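Local coordinates for putative branched-chain amino acid transport system substrate-binding protein (Rhodopseudomonas palustris, PDB 3TX6) that probably captures lignin-derived aromatic acids in the periplasm for an ABC transporter, and binds 3-(4-hydroxyphenyl)pyruvic acid between its lobes, at residues P95-A100 / K292-V297; K165-E170 / V187-D192; S322-A327 / S334-D339. All coordinates share one frame; numbering follows the deposited sequence.

Interaction 1 (P95-A100 / K292-V297); sequences PHIALA and KVLERV
I97 reaches from strand 96-98 to helix 282-304 with the end of its longer branch, and the methyl CD1 alone makes the contact. With CG1 beside the backbone N (chi1 -62°) and CD1 extended beyond it (chi2 173°), the branch is stretched out, which brings CD1 up to the helix. There it meets two consecutive residues: CD1 of I97 lies 4.1 Å from CD2 of L294 and 4.4 Å from CG1 of V293. The two helix residues present themselves differently. The CB of V293 is directed at the strand, and its CG1 makes the touch, whereas the L294 side chain leaves the helix to one side and brings only its CD2 methyl back, its chain slanting across that of I97. The touch is therefore methyl to methyl, entirely apolar and buried, at relaxed van der Waals distances and over a small area. Other parts of the fold fill in around it: M115 packs on both I97 and V293, L320 of helix 310-322 on V293, and V72 on L294. Strand 96-98 belongs to the parallel part of its lobe's sheet, bonded to strands 72-75 and 112-114, with helix 79-92 against H96 and A98 and helix 282-304 on the I97 side.

Interaction 2 (K165-E170 / V187-D192); sequences KIVAEE and VAANPD. With ACY (acetic acid), chain F.
A189, in the last turn of helix 180-189, is the first residue of 187-192 to meet strand 165-172. Its CB lies 4.2 Å from CB of A168 and 4.4 Å from CG2 of V167, so a single methyl rests against two successive strand residues. The small side chains let the helix end come close, with the CA atoms of A168 and A189 6.9 Å apart. N190 then leaves helical geometry with a positive phi of 45°, and its side chain turns from the strand. With CG anti to the backbone N (chi1 -166°), the amide reaches outward, where ND2 donates a nearly straight 2.9 Å hydrogen bond (173°) to OXT of an acetic acid molecule, probably from the crystallisation liquor. At P191 the chain faces the strand again: CB of the ring lies 3.7 Å from CG2 of V167, the closest approach between the two segments. V167 offers this methyl from the position between its backbone N and carbonyl carbon, while the Pro ring slants across the Val side chain. D192 carries the chain into the sheet, its backbone N bonded to OG1 of T137 and its OD2 to the backbone N of K136. This is a beta-alpha-beta crossover, from edge strand 165-172 through helix 180-189 to strand 193-197, with strand 137-143 lying between the two strands. No hydrogen bond joins the two segments, so the fit of helix end to strand rests on the shape of small apolar groups, while the strand's main chain bonds to strand 137-143.

Interaction 3 (S322-A327 / S334-D339); sequences SEKDIA and SFTETD
A two-stranded beta hairpin, 326-328 paired with 331-333, brings these segments together at its base, where D325 and I326 both face Y333 in a G1 beta bulge. Just beyond the paired strands, the S334 hydroxyl accepts from the main chain of D325: OG takes the backbone N-H at 2.9 Å from N of D325 (155°). OG stands beside the backbone N of its own residue (chi1 -64°), and a water joins it to OD1 of D325, closing a small polar ring with this first residue of the bulge. K324 passes along S334, its CD 4.0 Å from the S334 CB, before NZ donates to the carbonyl O of F335 at 2.9 Å. That donor sits 31° out of the carbonyl plane. NZ also bonds V321 O, so the ammonium group links the end of helix 310-322 to the loop that follows strand 331-333. A second water bridges the backbones, donating to E323 O and accepting from F335 N. Farther on, the loop folds back on itself: T336 N bonds D339 O, whose oxygen also lies in plane at the edge of the F335 ring. The T336 OG1 atom accepts from two backbone nitrogens in an ST motif, from D339 N at 2.9 Å and from T338 N at 3.2 Å.

Overall arrangement
Interactions 1 and 3 lie in one lobe of the binding protein, their centres about 11 Å apart, while interaction 2 sits about 39 Å from either at the far end of the other lobe. Helix 282-304 connects the first two: V293 packs on I326 of the hairpin, and R296 forms a salt bridge with E323 and probably hydrogen-bonds the carbonyl O of K324. Interaction 1 is buried and wholly apolar; interaction 2, partly buried at a sheet edge, is apolar between its segments and polar outward. Interaction 3, on the surface, relies on hydrogen bonds and waters. The residues touching across these contacts lie apart from the ligand, although L99 and A100 of 95-100 line its pocket.

Interaction 1 (P95-A100 / K292-V297)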
loop_
_atom_site.group_PDB
_atom_site.type_symbol
_atom_site.label_atom_id
_atom_site.label_comp_id
_atom_site.label_asym_id
_atom_site.label_seq_id
_atom_site.Cartn_x
_atom_site.Cartn_y
_atom_site.Cartn_z
ATOM N N PRO A 95 -14.297 1.936 -12.594
ATOM C CA PRO A 95 -13.452 2.469 -11.531
ATOM C C PRO A 95 -12.620 1.378 -10.886
ATOM O O PRO A 95 -13.130 0.301 -10.535
ATOM C CB PRO A 95 -14.449 3.059 -10.536
ATOM C CG PRO A 95 -15.635 3.437 -11.414
ATOM C CD PRO A 95 -15.702 2.363 -12.450
ATOM N N HIS A 96 -11.357 1.705 -10.661
ATOM C CA HIS A 96 -10.399 0.803 -10.046
ATOM C C HIS A 96 -9.762 1.460 -8.867
ATOM O O HIS A 96 -9.160 2.537 -8.990
ATOM C CB HIS A 96 -9.335 0.448 -11.106
ATOM C CG HIS A 96 -8.141 -0.254 -10.536
ATOM N ND1 HIS A 96 -6.866 -0.009 -10.967
ATOM C CD2 HIS A 96 -8.046 -1.236 -9.536
ATOM C CE1 HIS A 96 -6.017 -0.778 -10.259
ATOM N NE2 HIS A 96 -6.733 -1.521 -9.380
ATOM N N ILE A 97 -9.874 0.823 -7.696
ATOM C CA ILE A 97 -9.154 1.281 -6.518
ATOM C C ILE A 97 -7.988 0.307 -6.254
ATOM O O ILE A 97 -8.196 -0.879 -5.908
ATOM C CB ILE A 97 -10.065 1.374 -5.274
ATOM C CG1 ILE A 97 -11.181 2.376 -5.502
ATOM C CG2 ILE A 97 -9.244 1.793 -4.092
ATOM C CD1 ILE A 97 -12.257 2.437 -4.409
ATOM N N ALA A 98 -6.775 0.788 -6.520
ATOM C CA ALA A 98 -5.552 0.020 -6.367
ATOM C C ALA A 98 -5.228 -0.176 -4.892
ATOM O O ALA A 98 -5.304 0.780 -4.118
ATOM C CB ALA A 98 -4.393 0.685 -7.124
ATOM N N LEU A 99 -4.742 -1.382 -4.562
ATOM C CA LEU A 99 -4.333 -1.717 -3.193
ATOM C C LEU A 99 -2.793 -1.878 -3.052
ATOM O O LEU A 99 -2.315 -2.245 -1.981
ATOM C CB LEU A 99 -5.100 -2.940 -2.688
ATOM C CG LEU A 99 -6.625 -2.856 -2.695
ATOM C CD1 LEU A 99 -7.264 -4.160 -2.147
ATOM C CD2 LEU A 99 -7.188 -1.623 -1.963
ATOM N N ALA A 100 -2.053 -1.545 -4.113
ATOM C CA ALA A 100 -0.593 -1.468 -4.137
ATOM C C ALA A 100 -0.223 -0.225 -4.895
ATOM O O ALA A 100 -0.987 0.217 -5.720
ATOM C CB ALA A 100 0.015 -2.667 -4.840
ATOM N N LYS A 292 -14.316 2.784 2.789
ATOM C CA LYS A 292 -14.593 4.128 3.304
ATOM C C LYS A 292 -14.728 5.097 2.127
ATOM O O LYS A 292 -15.616 5.953 2.133
ATOM C CB LYS A 292 -13.504 4.603 4.273
ATOM C CG LYS A 292 -13.470 3.880 5.617
ATOM C CD LYS A 292 -14.764 4.102 6.406
ATOM C CE LYS A 292 -14.674 3.607 7.834
ATOM N NZ LYS A 292 -15.884 3.856 8.696
ATOM N N VAL A 293 -13.893 4.953 1.083
ATOM C CA VAL A 293 -14.044 5.805 -0.117
ATOM C C VAL A 293 -15.402 5.567 -0.772
ATOM O O VAL A 293 -16.108 6.527 -1.139
ATOM C CB VAL A 293 -12.847 5.637 -1.094
ATOM C CG1 VAL A 293 -13.130 6.284 -2.455
ATOM C CG2 VAL A 293 -11.565 6.130 -0.457
ATOM N N LEU A 294 -15.770 4.285 -0.935
ATOM C CA LEU A 294 -17.074 3.953 -1.464
ATOM C C LEU A 294 -18.242 4.516 -0.637
ATOM O O LEU A 294 -19.247 4.953 -1.218
ATOM C CB LEU A 294 -17.247 2.454 -1.664
ATOM C CG LEU A 294 -16.343 1.808 -2.726
ATOM C CD1 LEU A 294 -16.736 0.336 -2.922
ATOM C CD2 LEU A 294 -16.375 2.603 -4.028
ATOM N N GLU A 295 -18.143 4.519 0.686
ATOM C CA GLU A 295 -19.187 5.134 1.494
ATOM C C GLU A 295 -19.407 6.628 1.181
ATOM O O GLU A 295 -20.514 7.101 1.372
ATOM C CB GLU A 295 -18.897 4.984 2.987
ATOM C CG GLU A 295 -19.092 3.584 3.519
ATOM C CD GLU A 295 -18.819 3.546 5.017
ATOM O OE1 GLU A 295 -19.083 4.542 5.741
ATOM O OE2 GLU A 295 -18.342 2.557 5.507
ATOM N N ARG A 296 -18.378 7.332 0.708
ATOM C CA ARG A 296 -18.496 8.745 0.278
ATOM C C ARG A 296 -18.999 8.857 -1.155
ATOM O O ARG A 296 -19.895 9.676 -1.434
ATOM C CB ARG A 296 -17.137 9.491 0.318
ATOM C CG ARG A 296 -16.758 9.987 1.674
ATOM C CD ARG A 296 -17.583 11.191 2.121
ATOM N NE ARG A 296 -17.410 12.440 1.388
ATOM C CZ ARG A 296 -16.473 13.377 1.628
ATOM N NH1 ARG A 296 -15.541 13.237 2.549
ATOM N NH2 ARG A 296 -16.462 14.469 0.907
ATOM N N VAL A 297 -18.425 8.067 -2.076
ATOM C CA VAL A 297 -18.666 8.362 -3.475
ATOM C C VAL A 297 -19.930 7.654 -4.010
ATOM O O VAL A 297 -20.587 8.140 -4.918
ATOM C CB VAL A 297 -17.476 8.058 -4.393
ATOM C CG1 VAL A 297 -16.272 8.948 -4.099
ATOM C CG2 VAL A 297 -17.112 6.587 -4.463
#

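Interaction 2 (K165-E170 / V187-D192)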
loop_
_atom_site.group_PDB
_atom_site.type_symbol
_atom_site.label_atom_id
_atom_site.label_comp_id
_atom_site.label_asym_id
_atom_site.label_seq_id
_atom_site.Cartn_x
_atom_site.Cartn_y
_atom_site.Cartn_z
ATOM N N LYS A 165 24.068 11.057 -0.845
ATOM C CA LYS A 165 24.905 10.579 -1.947
ATOM C C LYS A 165 24.719 9.078 -2.045
ATOM O O LYS A 165 24.986 8.353 -1.086
ATOM C CB LYS A 165 26.389 10.891 -1.696
ATOM C CG LYS A 165 27.320 10.560 -2.872
ATOM C CD LYS A 165 28.801 10.790 -2.525
ATOM C CE LYS A 165 29.751 10.294 -3.622
ATOM N NZ LYS A 165 31.033 9.809 -3.044
ATOM N N ILE A 166 24.260 8.614 -3.201
ATOM C CA ILE A 166 24.082 7.184 -3.419
ATOM C C ILE A 166 25.404 6.552 -3.811
ATOM O O ILE A 166 25.991 6.908 -4.836
ATOM C CB ILE A 166 23.068 6.900 -4.517
ATOM C CG1 ILE A 166 21.698 7.468 -4.134
ATOM C CG2 ILE A 166 22.951 5.397 -4.743
ATOM C CD1 ILE A 166 20.741 7.472 -5.311
ATOM N N VAL A 167 25.884 5.648 -2.965
ATOM C CA VAL A 167 27.188 5.019 -3.177
ATOM C C VAL A 167 27.118 3.566 -3.602
ATOM O O VAL A 167 28.148 2.932 -3.896
ATOM C CB VAL A 167 28.104 5.188 -1.937
ATOM C CG1 VAL A 167 28.290 6.670 -1.641
ATOM C CG2 VAL A 167 27.557 4.432 -0.712
ATOM N N ALA A 168 25.899 3.037 -3.677
ATOM C CA ALA A 168 25.709 1.673 -4.067
ATOM C C ALA A 168 24.239 1.419 -4.378
ATOM O O ALA A 168 23.341 1.871 -3.628
ATOM C CB ALA A 168 26.190 0.715 -2.954
ATOM N N GLU A 169 24.015 0.634 -5.436
ATOM C CA GLU A 169 22.675 0.239 -5.867
ATOM C C GLU A 169 22.691 -1.231 -6.246
ATOM O O GLU A 169 23.397 -1.612 -7.185
ATOM C CB GLU A 169 22.211 1.042 -7.076
ATOM C CG GLU A 169 20.811 0.623 -7.551
ATOM C CD GLU A 169 20.525 0.897 -9.036
ATOM O OE1 GLU A 169 21.401 1.437 -9.738
ATOM O OE2 GLU A 169 19.420 0.531 -9.507
ATOM N N GLU A 170 21.907 -2.032 -5.526
ATOM C CA GLU A 170 21.779 -3.452 -5.803
ATOM C C GLU A 170 20.312 -3.831 -5.897
ATOM O O GLU A 170 19.450 -3.257 -5.201
ATOM C CB GLU A 170 22.435 -4.253 -4.682
ATOM C CG GLU A 170 23.952 -3.981 -4.518
ATOM C CD GLU A 170 24.766 -4.610 -5.638
ATOM O OE1 GLU A 170 24.396 -5.734 -6.079
ATOM O OE2 GLU A 170 25.766 -3.996 -6.059
ATOM N N VAL A 187 27.954 -3.911 2.217
ATOM C CA VAL A 187 28.700 -3.809 3.489
ATOM C C VAL A 187 30.100 -3.241 3.248
ATOM O O VAL A 187 30.634 -2.489 4.120
ATOM C CB VAL A 187 28.767 -5.169 4.252
ATOM C CG1 VAL A 187 30.004 -5.274 5.150
ATOM C CG2 VAL A 187 27.478 -5.381 5.054
ATOM N N ALA A 188 30.662 -3.615 2.082
ATOM C CA ALA A 188 31.950 -3.162 1.598
ATOM C C ALA A 188 31.941 -1.650 1.411
ATOM O O ALA A 188 32.894 -0.953 1.822
ATOM C CB ALA A 188 32.245 -3.843 0.263
ATOM N N ALA A 189 30.876 -1.148 0.781
ATOM C CA ALA A 189 30.729 0.281 0.512
ATOM C C ALA A 189 30.431 1.040 1.803
ATOM O O ALA A 189 30.680 2.232 1.891
ATOM C CB ALA A 189 29.623 0.505 -0.509
ATOM N N ASN A 190 29.864 0.343 2.784
ATOM C CA ASN A 190 29.616 0.877 4.152
ATOM C C ASN A 190 29.024 2.291 4.129
ATOM O O ASN A 190 29.558 3.222 4.756
ATOM C CB ASN A 190 30.842 0.777 5.108
ATOM C CG ASN A 190 30.459 1.017 6.589
ATOM O OD1 ASN A 190 29.332 0.691 7.037
ATOM N ND2 ASN A 190 31.380 1.603 7.352
ATOM N N PRO A 191 27.887 2.433 3.427
ATOM C CA PRO A 191 27.177 3.703 3.447
ATOM C C PRO A 191 26.682 3.961 4.857
ATOM O O PRO A 191 26.566 2.996 5.660
ATOM C CB PRO A 191 26.022 3.470 2.485
ATOM C CG PRO A 191 25.779 2.004 2.552
ATOM C CD PRO A 191 27.128 1.381 2.716
ATOM N N ASP A 192 26.448 5.221 5.184
ATOM C CA ASP A 192 25.882 5.580 6.489
ATOM C C ASP A 192 24.504 4.938 6.757
ATOM O O ASP A 192 24.151 4.679 7.934
ATOM C CB ASP A 192 25.764 7.093 6.616
ATOM C CG ASP A 192 27.085 7.791 6.529
ATOM O OD1 ASP A 192 28.139 7.166 6.851
ATOM O OD2 ASP A 192 27.048 8.993 6.150
HETATM C C ACY F . 30.962 1.244 11.250
HETATM O O ACY F . 30.766 1.722 12.397
HETATM O OXT ACY F . 30.878 1.931 10.196
HETATM C CH3 ACY F . 31.298 -0.208 11.126
#

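Interaction 3 (S322-A327 / S334-D339)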
loop_
_atom_site.group_PDB
_atom_site.type_symbol
_atom_site.label_atom_id
_atom_site.label_comp_id
_atom_site.label_asym_id
_atom_site.label_seq_id
_atom_site.Cartn_x
_atom_site.Cartn_y
_atom_site.Cartn_z
ATOM N N SER A 322 -14.829 14.892 -7.111
ATOM C CA SER A 322 -15.679 15.963 -6.533
ATOM C C SER A 322 -15.813 15.909 -5.021
ATOM O O SER A 322 -15.960 16.951 -4.375
ATOM C CB SER A 322 -17.092 15.994 -7.169
ATOM O OG SER A 322 -17.866 14.841 -6.867
ATOM N N GLU A 323 -15.695 14.719 -4.450
ATOM C CA GLU A 323 -15.792 14.550 -3.014
ATOM C C GLU A 323 -14.409 14.719 -2.380
ATOM O O GLU A 323 -13.519 13.899 -2.579
ATOM C CB GLU A 323 -16.348 13.169 -2.674
ATOM C CG GLU A 323 -17.805 12.983 -3.022
ATOM C CD GLU A 323 -18.728 13.830 -2.151
ATOM O OE1 GLU A 323 -18.657 13.695 -0.903
ATOM O OE2 GLU A 323 -19.542 14.609 -2.717
ATOM N N LYS A 324 -14.258 15.729 -1.549
ATOM C CA LYS A 324 -12.954 16.097 -0.999
ATOM C C LYS A 324 -12.807 15.679 0.461
ATOM O O LYS A 324 -13.781 15.582 1.189
ATOM C CB LYS A 324 -12.732 17.602 -1.114
ATOM C CG LYS A 324 -12.668 18.144 -2.551
ATOM C CD LYS A 324 -11.557 17.552 -3.385
ATOM C CE LYS A 324 -11.617 18.050 -4.838
ATOM N NZ LYS A 324 -10.609 17.415 -5.706
ATOM N N ASP A 325 -11.565 15.435 0.878
ATOM C CA ASP A 325 -11.235 15.138 2.291
ATOM C C ASP A 325 -12.000 13.898 2.779
ATOM O O ASP A 325 -12.767 13.925 3.753
ATOM C CB ASP A 325 -11.454 16.360 3.191
ATOM C CG ASP A 325 -10.524 17.498 2.850
ATOM O OD1 ASP A 325 -9.303 17.287 2.910
ATOM O OD2 ASP A 325 -10.996 18.592 2.495
ATOM N N ILE A 326 -11.773 12.796 2.077
ATOM C CA ILE A 326 -12.373 11.500 2.433
ATOM C C ILE A 326 -11.493 10.875 3.541
ATOM O O ILE A 326 -10.361 10.461 3.301
ATOM C CB ILE A 326 -12.454 10.555 1.212
ATOM C CG1 ILE A 326 -13.279 11.161 0.103
ATOM C CG2 ILE A 326 -13.020 9.195 1.649
ATOM C CD1 ILE A 326 -13.292 10.390 -1.211
ATOM N N ALA A 327 -12.053 10.794 4.744
ATOM C CA ALA A 327 -11.321 10.327 5.904
ATOM C C ALA A 327 -11.247 8.811 5.931
ATOM O O ALA A 327 -12.252 8.148 5.784
ATOM C CB ALA A 327 -11.881 10.893 7.202
ATOM N N SER A 334 -8.033 13.297 -1.235
ATOM C CA SER A 334 -8.645 14.245 -2.149
ATOM C C SER A 334 -8.061 14.039 -3.525
ATOM O O SER A 334 -7.035 14.587 -3.867
ATOM C CB SER A 334 -8.418 15.702 -1.717
ATOM O OG SER A 334 -9.032 15.993 -0.487
ATOM N N PHE A 335 -8.718 13.215 -4.330
ATOM C CA PHE A 335 -8.213 12.954 -5.654
ATOM C C PHE A 335 -8.553 14.084 -6.619
ATOM O O PHE A 335 -9.549 14.770 -6.443
ATOM C CB PHE A 335 -8.875 11.688 -6.204
ATOM C CG PHE A 335 -8.696 10.455 -5.346
ATOM C CD1 PHE A 335 -7.464 9.886 -5.223
ATOM C CD2 PHE A 335 -9.763 9.872 -4.671
ATOM C CE1 PHE A 335 -7.259 8.742 -4.460
ATOM C CE2 PHE A 335 -9.578 8.726 -3.902
ATOM C CZ PHE A 335 -8.319 8.161 -3.822
ATOM N N THR A 336 -7.764 14.226 -7.689
ATOM C CA THR A 336 -8.146 15.109 -8.777
ATOM C C THR A 336 -8.011 14.315 -10.054
ATOM O O THR A 336 -7.563 13.147 -10.018
ATOM C CB THR A 336 -7.272 16.391 -8.844
ATOM O OG1 THR A 336 -5.924 16.068 -9.195
ATOM C CG2 THR A 336 -7.300 17.084 -7.521
ATOM N N GLU A 337 -8.329 14.964 -11.178
ATOM C CA GLU A 337 -8.140 14.391 -12.505
ATOM C C GLU A 337 -6.697 13.883 -12.673
ATOM O O GLU A 337 -6.444 12.884 -13.356
ATOM C CB GLU A 337 -8.512 15.438 -13.590
ATOM C CG GLU A 337 -8.082 15.090 -15.005
ATOM C CD GLU A 337 -8.392 16.136 -16.112
ATOM O OE1 GLU A 337 -8.771 17.316 -15.857
ATOM O OE2 GLU A 337 -8.218 15.752 -17.288
ATOM N N THR A 338 -5.748 14.628 -12.101
ATOM C CA THR A 338 -4.348 14.367 -12.288
ATOM C C THR A 338 -3.632 13.720 -11.083
ATOM O O THR A 338 -2.620 13.044 -11.262
ATOM C CB THR A 338 -3.630 15.650 -12.757
ATOM O OG1 THR A 338 -3.886 16.704 -11.839
ATOM C CG2 THR A 338 -4.149 16.080 -14.213
ATOM N N ASP A 339 -4.157 13.935 -9.877
ATOM C CA ASP A 339 -3.586 13.395 -8.650
ATOM C C ASP A 339 -4.419 12.185 -8.233
ATOM O O ASP A 339 -5.499 12.336 -7.653
ATOM C CB ASP A 339 -3.598 14.431 -7.537
ATOM C CG ASP A 339 -3.011 13.912 -6.257
ATOM O OD1 ASP A 339 -2.556 12.732 -6.205
ATOM O OD2 ASP A 339 -2.922 14.734 -5.304
HETATM O O HOH W 1 -11.389 12.344 -3.312
HETATM O O HOH W 2 -7.367 16.084 1.503
#